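Long-range contact in pectate lyase 47 (Bacillus sp. TS-47, PDB 1VBL), which probably cleaves pectate by calcium-dependent beta-elimination, as a secreted, thermostable member of polysaccharide lyase family 1: residues Val319-Ser331 with Val386-Pro400. Residues are numbered along the deposited sequence; the frame is centred on the assembly and turned at random.
Sequences VFSQIYAQNNYFS and VTWKPMFYHVIHPTP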
ATOM      1  N   VAL A 319      13.504   1.215  12.143  1.00 12.95           N
ATOM      2  CA  VAL A 319      13.917   0.617  13.402  1.00 13.44           C
ATOM      3  C   VAL A 319      13.626  -0.870  13.523  1.00 13.29           C
ATOM      4  O   VAL A 319      12.517  -1.331  13.248  1.00 11.98           O
ATOM      5  CB  VAL A 319      13.278   1.348  14.605  1.00 15.06           C
ATOM      6  CG1 VAL A 319      13.781   2.787  14.658  1.00 14.92           C
ATOM      7  CG2 VAL A 319      11.757   1.309  14.497  1.00 15.70           C
ATOM      8  N   PHE A 320      14.655  -1.606  13.929  1.00 14.08           N
ATOM      9  CA  PHE A 320      14.590  -3.044  14.135  1.00 15.34           C
ATOM     10  C   PHE A 320      14.119  -3.855  12.938  1.00 14.27           C
ATOM     11  O   PHE A 320      13.670  -4.987  13.098  1.00 12.20           O
ATOM     12  CB  PHE A 320      13.699  -3.360  15.339  1.00 19.11           C
ATOM     13  CG  PHE A 320      14.067  -2.599  16.579  1.00 21.40           C
ATOM     14  CD1 PHE A 320      13.351  -1.467  16.954  1.00 21.85           C
ATOM     15  CD2 PHE A 320      15.156  -2.991  17.352  1.00 24.47           C
ATOM     16  CE1 PHE A 320      13.710  -0.735  18.081  1.00 24.75           C
ATOM     17  CE2 PHE A 320      15.526  -2.265  18.486  1.00 26.98           C
ATOM     18  CZ  PHE A 320      14.802  -1.133  18.850  1.00 25.12           C
ATOM     19  N   SER A 321      14.222  -3.290  11.742  1.00 12.52           N
ATOM     20  CA  SER A 321      13.787  -4.010  10.554  1.00 12.97           C
ATOM     21  C   SER A 321      14.761  -5.134  10.219  1.00 12.25           C
ATOM     22  O   SER A 321      15.948  -5.067  10.547  1.00 13.87           O
ATOM     23  CB  SER A 321      13.666  -3.050   9.366  1.00 12.08           C
ATOM     24  OG  SER A 321      14.866  -2.317   9.181  1.00 13.57           O
ATOM     25  N   GLN A 322      14.250  -6.177   9.578  1.00 13.43           N
ATOM     26  CA  GLN A 322      15.082  -7.303   9.187  1.00 13.45           C
ATOM     27  C   GLN A 322      14.783  -7.636   7.732  1.00 13.02           C
ATOM     28  O   GLN A 322      14.252  -8.702   7.408  1.00 12.15           O
ATOM     29  CB  GLN A 322      14.810  -8.511  10.086  1.00 15.56           C
ATOM     30  CG  GLN A 322      15.213  -8.299  11.542  1.00 21.78           C
ATOM     31  CD  GLN A 322      15.051  -9.553  12.383  1.00 24.49           C
ATOM     32  OE1 GLN A 322      15.698 -10.571  12.131  1.00 27.49           O
ATOM     33  NE2 GLN A 322      14.182  -9.485  13.385  1.00 27.48           N
ATOM     34  N   ILE A 323      15.122  -6.703   6.855  1.00 12.07           N
ATOM     35  CA  ILE A 323      14.897  -6.887   5.430  1.00 13.33           C
ATOM     36  C   ILE A 323      15.882  -7.895   4.842  1.00 13.62           C
ATOM     37  O   ILE A 323      17.071  -7.870   5.151  1.00 13.79           O
ATOM     38  CB  ILE A 323      15.051  -5.548   4.675  1.00 14.73           C
ATOM     39  CG1 ILE A 323      13.944  -4.584   5.108  1.00 14.87           C
ATOM     40  CG2 ILE A 323      15.020  -5.788   3.164  1.00 14.27           C
ATOM     41  CD1 ILE A 323      14.175  -3.144   4.684  1.00 16.98           C
ATOM     42  N   TYR A 324      15.370  -8.787   4.002  1.00 12.49           N
ATOM     43  CA  TYR A 324      16.195  -9.781   3.324  1.00 12.99           C
ATOM     44  C   TYR A 324      15.790  -9.628   1.858  1.00 12.84           C
ATOM     45  O   TYR A 324      14.734 -10.106   1.445  1.00 11.32           O
ATOM     46  CB  TYR A 324      15.873 -11.189   3.843  1.00 14.02           C
ATOM     47  CG  TYR A 324      16.893 -12.249   3.467  1.00 16.60           C
ATOM     48  CD1 TYR A 324      17.013 -12.699   2.150  1.00 18.21           C
ATOM     49  CD2 TYR A 324      17.742 -12.799   4.432  1.00 17.03           C
ATOM     50  CE1 TYR A 324      17.955 -13.676   1.803  1.00 19.41           C
ATOM     51  CE2 TYR A 324      18.686 -13.775   4.096  1.00 17.31           C
ATOM     52  CZ  TYR A 324      18.787 -14.208   2.782  1.00 20.60           C
ATOM     53  OH  TYR A 324      19.714 -15.172   2.450  1.00 20.57           O
ATOM     54  N   ALA A 325      16.627  -8.936   1.088  1.00 12.41           N
ATOM     55  CA  ALA A 325      16.354  -8.666  -0.323  1.00 11.75           C
ATOM     56  C   ALA A 325      17.160  -9.549  -1.272  1.00 11.89           C
ATOM     57  O   ALA A 325      18.377  -9.663  -1.144  1.00 11.89           O
ATOM     58  CB  ALA A 325      16.632  -7.193  -0.624  1.00 11.02           C
ATOM     59  N   GLN A 326      16.471 -10.157  -2.236  1.00 10.87           N
ATOM     60  CA  GLN A 326      17.119 -11.036  -3.203  1.00 10.08           C
ATOM     61  C   GLN A 326      16.690 -10.820  -4.647  1.00  9.77           C
ATOM     62  O   GLN A 326      15.501 -10.747  -4.952  1.00  9.94           O
ATOM     63  CB  GLN A 326      16.828 -12.505  -2.880  1.00 14.67           C
ATOM     64  CG  GLN A 326      17.467 -13.062  -1.632  1.00 18.01           C
ATOM     65  CD  GLN A 326      17.082 -14.514  -1.422  1.00 19.98           C
ATOM     66  OE1 GLN A 326      16.022 -14.818  -0.876  1.00 17.97           O
ATOM     67  NE2 GLN A 326      17.934 -15.421  -1.881  1.00 20.44           N
ATOM     68  N   ASN A 327      17.674 -10.744  -5.533  1.00  8.45           N
ATOM     69  CA  ASN A 327      17.429 -10.634  -6.963  1.00  8.74           C
ATOM     70  C   ASN A 327      16.355  -9.650  -7.427  1.00  9.53           C
ATOM     71  O   ASN A 327      15.433 -10.023  -8.158  1.00  8.74           O
ATOM     72  CB  ASN A 327      17.121 -12.036  -7.499  1.00  7.99           C
ATOM     73  CG  ASN A 327      18.250 -13.017  -7.222  1.00  9.88           C
ATOM     74  OD1 ASN A 327      19.167 -12.714  -6.454  1.00  9.09           O
ATOM     75  ND2 ASN A 327      18.186 -14.196  -7.837  1.00  7.69           N
ATOM     76  N   ASN A 328      16.484  -8.398  -7.002  1.00  8.52           N
ATOM     77  CA  ASN A 328      15.554  -7.359  -7.413  1.00  9.34           C
ATOM     78  C   ASN A 328      16.263  -6.587  -8.513  1.00  9.01           C
ATOM     79  O   ASN A 328      17.486  -6.452  -8.495  1.00  9.16           O
ATOM     80  CB  ASN A 328      15.209  -6.441  -6.240  1.00  8.62           C
ATOM     81  CG  ASN A 328      14.532  -7.184  -5.114  1.00  9.45           C
ATOM     82  OD1 ASN A 328      15.173  -7.568  -4.132  1.00 13.36           O
ATOM     83  ND2 ASN A 328      13.236  -7.414  -5.256  1.00  6.85           N
ATOM     84  N   TYR A 329      15.489  -6.085  -9.465  1.00  9.57           N
ATOM     85  CA  TYR A 329      16.034  -5.365 -10.611  1.00  9.76           C
ATOM     86  C   TYR A 329      15.552  -3.918 -10.653  1.00  9.78           C
ATOM     87  O   TYR A 329      14.347  -3.663 -10.649  1.00 10.77           O
ATOM     88  CB  TYR A 329      15.600  -6.092 -11.885  1.00  8.95           C
ATOM     89  CG  TYR A 329      16.358  -5.727 -13.142  1.00  9.57           C
ATOM     90  CD1 TYR A 329      17.107  -6.685 -13.816  1.00  9.62           C
ATOM     91  CD2 TYR A 329      16.291  -4.440 -13.682  1.00 10.81           C
ATOM     92  CE1 TYR A 329      17.772  -6.382 -15.000  1.00 11.93           C
ATOM     93  CE2 TYR A 329      16.956  -4.122 -14.873  1.00 12.60           C
ATOM     94  CZ  TYR A 329      17.693  -5.104 -15.525  1.00 12.17           C
ATOM     95  OH  TYR A 329      18.352  -4.817 -16.698  1.00 13.48           O
ATOM     96  N   PHE A 330      16.494  -2.977 -10.707  1.00  9.95           N
ATOM     97  CA  PHE A 330      16.157  -1.554 -10.763  1.00 10.86           C
ATOM     98  C   PHE A 330      16.549  -0.945 -12.104  1.00 12.13           C
ATOM     99  O   PHE A 330      17.648  -1.182 -12.605  1.00 12.95           O
ATOM    100  CB  PHE A 330      16.884  -0.756  -9.671  1.00  8.98           C
ATOM    101  CG  PHE A 330      16.436  -1.069  -8.274  1.00  9.58           C
ATOM    102  CD1 PHE A 330      16.902  -2.203  -7.616  1.00  7.99           C
ATOM    103  CD2 PHE A 330      15.566  -0.209  -7.606  1.00  9.53           C
ATOM    104  CE1 PHE A 330      16.513  -2.474  -6.311  1.00  9.52           C
ATOM    105  CE2 PHE A 330      15.167  -0.468  -6.300  1.00  8.55           C
ATOM    106  CZ  PHE A 330      15.642  -1.605  -5.648  1.00 11.14           C
ATOM    107  N   SER A 331      15.651  -0.145 -12.665  1.00 11.41           N
ATOM    108  CA  SER A 331      15.902   0.525 -13.935  1.00 13.33           C
ATOM    109  C   SER A 331      15.583   2.009 -13.786  1.00 13.40           C
ATOM    110  O   SER A 331      14.502   2.370 -13.330  1.00 14.20           O
ATOM    111  CB  SER A 331      15.027  -0.079 -15.034  1.00 14.29           C
ATOM    112  OG  SER A 331      15.255   0.561 -16.275  1.00 17.41           O
ATOM    113  N   VAL A 386      23.297 -11.824   7.674  1.00 21.44           N
ATOM    114  CA  VAL A 386      22.133 -12.695   7.745  1.00 21.30           C
ATOM    115  C   VAL A 386      21.738 -12.926   9.197  1.00 21.39           C
ATOM    116  O   VAL A 386      22.491 -13.534   9.958  1.00 22.43           O
ATOM    117  CB  VAL A 386      22.423 -14.062   7.093  1.00 22.79           C
ATOM    118  CG1 VAL A 386      21.219 -14.979   7.247  1.00 21.97           C
ATOM    119  CG2 VAL A 386      22.770 -13.875   5.621  1.00 23.34           C
ATOM    120  N   THR A 387      20.569 -12.427   9.582  1.00 19.23           N
ATOM    121  CA  THR A 387      20.074 -12.603  10.944  1.00 20.26           C
ATOM    122  C   THR A 387      18.955 -13.637  10.947  1.00 19.61           C
ATOM    123  O   THR A 387      18.564 -14.150  11.995  1.00 21.20           O
ATOM    124  CB  THR A 387      19.539 -11.284  11.534  1.00 21.51           C
ATOM    125  OG1 THR A 387      18.630 -10.677  10.609  1.00 20.32           O
ATOM    126  CG2 THR A 387      20.688 -10.327  11.827  1.00 23.14           C
ATOM    127  N   TRP A 388      18.436 -13.928   9.759  1.00 17.83           N
ATOM    128  CA  TRP A 388      17.383 -14.920   9.591  1.00 17.03           C
ATOM    129  C   TRP A 388      17.436 -15.407   8.149  1.00 17.26           C
ATOM    130  O   TRP A 388      17.996 -14.736   7.280  1.00 16.98           O
ATOM    131  CB  TRP A 388      16.002 -14.325   9.900  1.00 15.59           C
ATOM    132  CG  TRP A 388      15.539 -13.262   8.937  1.00 14.18           C
ATOM    133  CD1 TRP A 388      16.068 -12.018   8.772  1.00 13.56           C
ATOM    134  CD2 TRP A 388      14.432 -13.352   8.027  1.00 13.59           C
ATOM    135  NE1 TRP A 388      15.362 -11.323   7.818  1.00 13.35           N
ATOM    136  CE2 TRP A 388      14.352 -12.118   7.345  1.00 13.44           C
ATOM    137  CE3 TRP A 388      13.500 -14.355   7.723  1.00 13.12           C
ATOM    138  CZ2 TRP A 388      13.375 -11.857   6.374  1.00 12.03           C
ATOM    139  CZ3 TRP A 388      12.522 -14.095   6.755  1.00 11.39           C
ATOM    140  CH2 TRP A 388      12.472 -12.852   6.095  1.00 11.51           C
ATOM    141  N   LYS A 389      16.863 -16.576   7.895  1.00 15.61           N
ATOM    142  CA  LYS A 389      16.868 -17.130   6.550  1.00 17.43           C
ATOM    143  C   LYS A 389      15.437 -17.397   6.100  1.00 16.80           C
ATOM    144  O   LYS A 389      14.735 -18.216   6.697  1.00 13.79           O
ATOM    145  CB  LYS A 389      17.672 -18.433   6.529  1.00 21.02           C
ATOM    146  CG  LYS A 389      18.981 -18.341   7.304  1.00 25.87           C
ATOM    147  CD  LYS A 389      20.196 -18.258   6.397  1.00 30.51           C
ATOM    148  CE  LYS A 389      20.527 -19.613   5.799  1.00 30.46           C
ATOM    149  NZ  LYS A 389      21.858 -19.598   5.132  1.00 32.74           N
ATOM    150  N   PRO A 390      14.982 -16.695   5.049  1.00 17.46           N
ATOM    151  CA  PRO A 390      13.621 -16.877   4.529  1.00 17.18           C
ATOM    152  C   PRO A 390      13.433 -18.320   4.077  1.00 18.78           C
ATOM    153  O   PRO A 390      14.269 -18.862   3.354  1.00 17.44           O
ATOM    154  CB  PRO A 390      13.563 -15.911   3.349  1.00 18.34           C
ATOM    155  CG  PRO A 390      14.543 -14.848   3.727  1.00 20.00           C
ATOM    156  CD  PRO A 390      15.688 -15.641   4.301  1.00 16.29           C
ATOM    157  N   MET A 391      12.339 -18.939   4.497  1.00 19.31           N
ATOM    158  CA  MET A 391      12.076 -20.317   4.114  1.00 22.52           C
ATOM    159  C   MET A 391      10.826 -20.411   3.243  1.00 20.48           C
ATOM    160  O   MET A 391      10.655 -21.367   2.485  1.00 19.87           O
ATOM    161  CB  MET A 391      11.908 -21.180   5.366  1.00 26.90           C
ATOM    162  CG  MET A 391      12.812 -22.404   5.411  1.00 34.07           C
ATOM    163  SD  MET A 391      14.572 -21.998   5.313  1.00 39.39           S
ATOM    164  CE  MET A 391      14.949 -21.655   7.033  1.00 40.43           C
ATOM    165  N   PHE A 392       9.964 -19.403   3.336  1.00 17.80           N
ATOM    166  CA  PHE A 392       8.725 -19.407   2.576  1.00 17.00           C
ATOM    167  C   PHE A 392       8.770 -18.885   1.154  1.00 15.84           C
ATOM    168  O   PHE A 392       8.374 -17.753   0.879  1.00 13.45           O
ATOM    169  CB  PHE A 392       7.624 -18.668   3.345  1.00 19.38           C
ATOM    170  CG  PHE A 392       7.175 -19.382   4.582  1.00 21.58           C
ATOM    171  CD1 PHE A 392       7.442 -18.855   5.842  1.00 23.24           C
ATOM    172  CD2 PHE A 392       6.510 -20.600   4.490  1.00 23.46           C
ATOM    173  CE1 PHE A 392       7.053 -19.534   6.998  1.00 23.84           C
ATOM    174  CE2 PHE A 392       6.116 -21.289   5.639  1.00 25.19           C
ATOM    175  CZ  PHE A 392       6.390 -20.754   6.895  1.00 23.60           C
ATOM    176  N   TYR A 393       9.262 -19.723   0.250  1.00 15.10           N
ATOM    177  CA  TYR A 393       9.290 -19.386  -1.162  1.00 16.05           C
ATOM    178  C   TYR A 393       9.463 -20.663  -1.963  1.00 16.40           C
ATOM    179  O   TYR A 393      10.105 -21.613  -1.512  1.00 15.72           O
ATOM    180  CB  TYR A 393      10.405 -18.380  -1.499  1.00 17.62           C
ATOM    181  CG  TYR A 393      11.824 -18.865  -1.291  1.00 19.82           C
ATOM    182  CD1 TYR A 393      12.464 -18.714  -0.059  1.00 20.66           C
ATOM    183  CD2 TYR A 393      12.546 -19.431  -2.343  1.00 21.22           C
ATOM    184  CE1 TYR A 393      13.793 -19.108   0.117  1.00 21.14           C
ATOM    185  CE2 TYR A 393      13.872 -19.828  -2.178  1.00 21.45           C
ATOM    186  CZ  TYR A 393      14.488 -19.661  -0.948  1.00 21.81           C
ATOM    187  OH  TYR A 393      15.805 -20.026  -0.789  1.00 24.17           O
ATOM    188  N   HIS A 394       8.860 -20.693  -3.143  1.00 15.58           N
ATOM    189  CA  HIS A 394       8.962 -21.855  -4.011  1.00 15.11           C
ATOM    190  C   HIS A 394      10.149 -21.701  -4.950  1.00 16.16           C
ATOM    191  O   HIS A 394      10.947 -22.624  -5.114  1.00 15.64           O
ATOM    192  CB  HIS A 394       7.678 -22.019  -4.826  1.00 15.43           C
ATOM    193  CG  HIS A 394       6.551 -22.639  -4.061  1.00 15.03           C
ATOM    194  ND1 HIS A 394       6.102 -23.919  -4.306  1.00 14.37           N
ATOM    195  CD2 HIS A 394       5.796 -22.163  -3.043  1.00 16.24           C
ATOM    196  CE1 HIS A 394       5.117 -24.204  -3.472  1.00 15.36           C
ATOM    197  NE2 HIS A 394       4.911 -23.156  -2.695  1.00 17.73           N
ATOM    198  N   VAL A 395      10.268 -20.523  -5.556  1.00 14.80           N
ATOM    199  CA  VAL A 395      11.344 -20.262  -6.497  1.00 16.23           C
ATOM    200  C   VAL A 395      11.773 -18.805  -6.521  1.00 15.55           C
ATOM    201  O   VAL A 395      10.942 -17.904  -6.442  1.00 15.48           O
ATOM    202  CB  VAL A 395      10.918 -20.600  -7.946  1.00 17.93           C
ATOM    203  CG1 VAL A 395      12.101 -20.420  -8.891  1.00 20.11           C
ATOM    204  CG2 VAL A 395      10.371 -22.010  -8.023  1.00 19.14           C
ATOM    205  N   ILE A 396      13.075 -18.584  -6.635  1.00 14.23           N
ATOM    206  CA  ILE A 396      13.610 -17.236  -6.751  1.00 13.75           C
ATOM    207  C   ILE A 396      14.281 -17.225  -8.117  1.00 14.13           C
ATOM    208  O   ILE A 396      15.209 -17.993  -8.369  1.00 13.75           O
ATOM    209  CB  ILE A 396      14.651 -16.916  -5.663  1.00 15.76           C
ATOM    210  CG1 ILE A 396      13.980 -16.918  -4.286  1.00 16.36           C
ATOM    211  CG2 ILE A 396      15.276 -15.552  -5.936  1.00 14.28           C
ATOM    212  CD1 ILE A 396      14.921 -16.635  -3.143  1.00 20.71           C
ATOM    213  N   HIS A 397      13.794 -16.374  -9.011  1.00 13.34           N
ATOM    214  CA  HIS A 397      14.359 -16.302 -10.352  1.00 13.57           C
ATOM    215  C   HIS A 397      15.645 -15.499 -10.416  1.00 13.51           C
ATOM    216  O   HIS A 397      15.884 -14.622  -9.583  1.00 13.18           O
ATOM    217  CB  HIS A 397      13.348 -15.686 -11.313  1.00 12.50           C
ATOM    218  CG  HIS A 397      12.031 -16.390 -11.328  1.00 13.80           C
ATOM    219  ND1 HIS A 397      11.893 -17.700 -11.735  1.00 16.19           N
ATOM    220  CD2 HIS A 397      10.796 -15.977 -10.959  1.00 13.30           C
ATOM    221  CE1 HIS A 397      10.630 -18.063 -11.615  1.00 14.15           C
ATOM    222  NE2 HIS A 397       9.942 -17.037 -11.145  1.00 17.12           N
ATOM    223  N   PRO A 398      16.502 -15.805 -11.404  1.00 13.22           N
ATOM    224  CA  PRO A 398      17.769 -15.094 -11.578  1.00 12.22           C
ATOM    225  C   PRO A 398      17.417 -13.656 -11.933  1.00 12.01           C
ATOM    226  O   PRO A 398      16.542 -13.413 -12.758  1.00  9.86           O
ATOM    227  CB  PRO A 398      18.438 -15.846 -12.728  1.00 14.50           C
ATOM    228  CG  PRO A 398      17.269 -16.398 -13.508  1.00 16.30           C
ATOM    229  CD  PRO A 398      16.344 -16.865 -12.418  1.00 14.43           C
ATOM    230  N   THR A 399      18.108 -12.706 -11.316  1.00 10.94           N
ATOM    231  CA  THR A 399      17.816 -11.294 -11.527  1.00 11.43           C
ATOM    232  C   THR A 399      17.618 -10.798 -12.962  1.00 11.77           C
ATOM    233  O   THR A 399      16.704 -10.011 -13.228  1.00 11.37           O
ATOM    234  CB  THR A 399      18.878 -10.418 -10.846  1.00 10.96           C
ATOM    235  OG1 THR A 399      19.226 -10.996  -9.581  1.00 13.19           O
ATOM    236  CG2 THR A 399      18.321  -9.007 -10.604  1.00 10.83           C
ATOM    237  N   PRO A 400      18.458 -11.238 -13.912  1.00 11.18           N
ATOM    238  CA  PRO A 400      18.213 -10.714 -15.261  1.00 12.37           C
ATOM    239  C   PRO A 400      16.889 -11.123 -15.918  1.00 11.05           C
ATOM    240  O   PRO A 400      16.444 -10.486 -16.872  1.00 12.84           O
ATOM    241  CB  PRO A 400      19.452 -11.161 -16.049  1.00 14.86           C
ATOM    242  CG  PRO A 400      19.981 -12.325 -15.275  1.00 17.46           C
ATOM    243  CD  PRO A 400      19.733 -11.973 -13.837  1.00 13.19           C
TER
HETATM  244  O   HOH W   1      17.497  -9.189   7.618  1.00 21.74           O
HETATM  245  O   HOH W   2      17.174 -17.604   0.351  1.00 29.23           O
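Val386 meets Tyr324 where an irregular loop runs alongside one strand on the outside of the parallel beta-helix that characterises pectate lyases; Val386 CG1 sits at the ring edge, near the plane, 4.2 Å from Tyr324 CE2. Next in the loop, the Trp388 indole docks on the strand. Trp388 NE1 reaches Gln322 O at 2.9 Å, yet the bond is bent at the hydrogen and weak, and a bridging water that donates to Ile323 O also weakly accepts from NE1. The Tyr324 ring turns its edge to the indole face, a T-shaped pair with planes at 73°. Pro390 covers one face of that same tyrosine: Pro390 CD stands 3.4 Å from the Tyr324 ring centroid, nearly on the normal, a CH-pi contact. CG of Tyr324 lies anti to the backbone N (chi1 -166°), which carries the ring out to both partners. Tyr393 joins through a second water, which bridges its OH and, weakly, Gln326 NE2. Ile396 lays CD1 against the Gln326 amide, whose OE1 is hydrogen-bonded to His295 on the neighbouring strand 293-303. Asn327 ND2 then donates to His397 O at 2.9 Å in a nearly straight bond, 174° at the hydrogen, with the acceptor in the amide plane but the donor above the carbonyl plane. Beyond it, Thr399 OG1 bonds to Gly356 O of strand 351-361, while Thr399 CG2 packs 3.4 Å from Asn328 O.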